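Local coordinates for small TOPRIM domain protein (Geobacillus stearothermophilus, PDB 2FCJ) that is of unknown function but carries a Toprim domain, the fold that topoisomerases and primases use in nucleic-acid chemistry, so a related role is possible, at residues 23-28 and 105-110. Numbering follows the deposited sequence.
Sequences LNEPVV and RFDVRI
Both peptide groups of Asp-107 are gripped by the 23-28 loop, its N-H by a side chain and its carbonyl by a backbone amide. Asp-107 N donates to Glu-25 OE2 over 2.9 Å, almost straight at 168°, reaching the carboxylate on its anti side and somewhat out of its plane. Glutamate is long enough for this: CG sits between the backbone N and carbonyl carbon (chi1 59°), and the extended chain beyond carries the carboxylate to the amide. The two carboxylates come close, Glu-25 OE2 lying 4.1 Å from Asp-107 OD1, with planes 34° apart. Asn-24, at an exposed site, bonds across through its backbone: Asn-24 N gives a shorter bond of 2.7 Å to Asp-107 O, from above the carbonyl plane. This bond and a backbone bond between Arg-109 and Val-22 flank Leu-23 and Val-108, an antiparallel, non-hydrogen-bonded pair forming a single beta bridge.

Beside it lies an apolar patch. Val-27 CG2 meets the edge of the Phe-106 ring, 3.9 Å from CE1, while Leu-23 CD2 approaches CD1 of that ring obliquely. A buried phenylalanine suits this place, since it also touches Leu-101 and Ile-8 of strand 6-10, meets Tyr-54 edge-to-face and makes a cation-pi contact with Lys-6, which salt-bridges Glu-25 OE2. Were Glu-25 an alanine, the Asp-107 amide would be likely to lose its acceptor and Lys-6 this salt-bridge partner.

A Schellman motif with Arg-105 at C' ends helix 94-103 and turns the chain into 105-110, which thus packs on the lead-in to strand 28-31, an outermost strand of the four-stranded parallel Toprim sheet. The Lys-6 charge probably offsets the two neighbouring carboxylates, easing Glu-25 into its role as acceptor for a backbone amide.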
loop_
_atom_site.group_PDB
_atom_site.type_symbol
_atom_site.label_atom_id
_atom_site.label_comp_id
_atom_site.label_asym_id
_atom_site.label_seq_id
_atom_site.Cartn_x
_atom_site.Cartn_y
_atom_site.Cartn_z
ATOM N N LEU A 23 -6.110 -6.818 -7.247
ATOM C CA LEU A 23 -5.611 -7.965 -6.508
ATOM C C LEU A 23 -6.393 -9.238 -6.790
ATOM O O LEU A 23 -7.605 -9.203 -6.997
ATOM C CB LEU A 23 -5.616 -7.676 -5.009
ATOM C CG LEU A 23 -4.517 -6.732 -4.539
ATOM C CD1 LEU A 23 -4.747 -6.271 -3.115
ATOM C CD2 LEU A 23 -3.183 -7.404 -4.699
ATOM N N ASN A 24 -5.681 -10.353 -6.806
ATOM C CA ASN A 24 -6.322 -11.652 -7.005
ATOM C C ASN A 24 -6.144 -12.586 -5.811
ATOM O O ASN A 24 -6.322 -13.795 -5.930
ATOM C CB ASN A 24 -5.796 -12.319 -8.276
ATOM C CG ASN A 24 -6.648 -13.498 -8.718
ATOM O OD1 ASN A 24 -7.872 -13.457 -8.646
ATOM N ND2 ASN A 24 -5.994 -14.549 -9.185
ATOM N N GLU A 25 -5.733 -12.025 -4.679
ATOM C CA GLU A 25 -5.710 -12.754 -3.414
ATOM C C GLU A 25 -6.244 -11.813 -2.328
ATOM O O GLU A 25 -6.243 -10.593 -2.506
ATOM C CB GLU A 25 -4.279 -13.190 -3.094
ATOM C CG GLU A 25 -3.264 -12.034 -2.975
ATOM C CD GLU A 25 -1.893 -12.498 -2.532
ATOM O OE1 GLU A 25 -1.839 -13.239 -1.517
ATOM O OE2 GLU A 25 -0.862 -12.111 -3.142
ATOM N N PRO A 26 -6.748 -12.371 -1.215
ATOM C CA PRO A 26 -7.205 -11.514 -0.123
ATOM C C PRO A 26 -6.040 -10.784 0.554
ATOM O O PRO A 26 -5.019 -11.383 0.851
ATOM C CB PRO A 26 -7.862 -12.501 0.851
ATOM C CG PRO A 26 -7.251 -13.802 0.536
ATOM C CD PRO A 26 -6.974 -13.797 -0.932
ATOM N N VAL A 27 -6.154 -9.474 0.657
ATOM C CA VAL A 27 -5.107 -8.664 1.260
ATOM C C VAL A 27 -5.848 -7.650 2.083
ATOM O O VAL A 27 -6.871 -7.138 1.644
ATOM C CB VAL A 27 -4.281 -7.935 0.169
ATOM C CG1 VAL A 27 -3.358 -6.887 0.795
ATOM C CG2 VAL A 27 -3.501 -8.924 -0.683
ATOM N N VAL A 28 -5.390 -7.410 3.312
ATOM C CA VAL A 28 -5.980 -6.344 4.085
ATOM C C VAL A 28 -5.437 -5.033 3.546
ATOM O O VAL A 28 -4.221 -4.844 3.492
ATOM C CB VAL A 28 -5.629 -6.451 5.580
ATOM C CG1 VAL A 28 -6.313 -5.345 6.376
ATOM C CG2 VAL A 28 -5.978 -7.830 6.143
ATOM N N ARG A 105 5.363 -9.563 -5.436
ATOM C CA ARG A 105 4.864 -10.921 -5.192
ATOM C C ARG A 105 3.407 -11.031 -4.753
ATOM O O ARG A 105 3.000 -12.053 -4.213
ATOM C CB ARG A 105 5.790 -11.687 -4.238
ATOM C CG ARG A 105 7.163 -11.965 -4.830
ATOM C CD ARG A 105 8.064 -12.698 -3.850
ATOM N NE ARG A 105 9.476 -12.442 -4.120
ATOM C CZ ARG A 105 10.158 -11.419 -3.618
ATOM N NH1 ARG A 105 9.561 -10.554 -2.810
ATOM N NH2 ARG A 105 11.438 -11.261 -3.919
ATOM N N PHE A 106 2.589 -10.034 -5.092
ATOM C CA PHE A 106 1.157 -10.161 -4.971
ATOM C C PHE A 106 0.572 -10.861 -6.200
ATOM O O PHE A 106 0.951 -10.556 -7.362
ATOM C CB PHE A 106 0.526 -8.779 -4.838
ATOM C CG PHE A 106 0.786 -8.116 -3.511
ATOM C CD1 PHE A 106 -0.074 -8.328 -2.453
ATOM C CD2 PHE A 106 1.896 -7.308 -3.310
ATOM C CE1 PHE A 106 0.138 -7.713 -1.225
ATOM C CE2 PHE A 106 2.120 -6.733 -2.068
ATOM C CZ PHE A 106 1.239 -6.941 -1.036
ATOM N N ASP A 107 -0.462 -11.671 -5.966
ATOM C CA ASP A 107 -1.330 -12.167 -7.035
ATOM C C ASP A 107 -2.194 -11.036 -7.543
ATOM O O ASP A 107 -2.990 -10.474 -6.793
ATOM C CB ASP A 107 -2.277 -13.241 -6.498
ATOM C CG ASP A 107 -1.574 -14.528 -6.151
ATOM O OD1 ASP A 107 -0.349 -14.618 -6.348
ATOM O OD2 ASP A 107 -2.266 -15.472 -5.714
ATOM N N VAL A 108 -2.094 -10.746 -8.840
ATOM C CA VAL A 108 -2.948 -9.745 -9.459
ATOM C C VAL A 108 -3.805 -10.390 -10.545
ATOM O O VAL A 108 -3.436 -11.421 -11.107
ATOM C CB VAL A 108 -2.115 -8.585 -10.042
ATOM C CG1 VAL A 108 -1.199 -8.031 -8.958
ATOM C CG2 VAL A 108 -1.276 -9.059 -11.223
ATOM N N ARG A 109 -4.955 -9.796 -10.807
ATOM C CA ARG A 109 -5.828 -10.224 -11.910
ATOM C C ARG A 109 -5.165 -10.004 -13.280
ATOM O O ARG A 109 -4.628 -8.931 -13.553
ATOM C CB ARG A 109 -7.156 -9.469 -11.841
ATOM C CG ARG A 109 -7.947 -9.713 -10.560
ATOM C CD ARG A 109 -9.229 -8.896 -10.542
ATOM N NE ARG A 109 -10.134 -9.253 -11.634
ATOM C CZ ARG A 109 -10.940 -10.312 -11.629
ATOM N NH1 ARG A 109 -10.946 -11.147 -10.596
ATOM N NH2 ARG A 109 -11.737 -10.543 -12.666
ATOM N N ILE A 110 -5.194 -11.024 -14.138
ATOM C CA ILE A 110 -4.697 -10.867 -15.505
ATOM C C ILE A 110 -5.370 -9.714 -16.230
ATOM O O ILE A 110 -4.723 -8.980 -16.978
ATOM C CB ILE A 110 -4.863 -12.146 -16.345
ATOM C CG1 ILE A 110 -3.882 -13.217 -15.883
ATOM C CG2 ILE A 110 -4.634 -11.847 -17.819
ATOM C CD1 ILE A 110 -4.533 -14.576 -15.730
#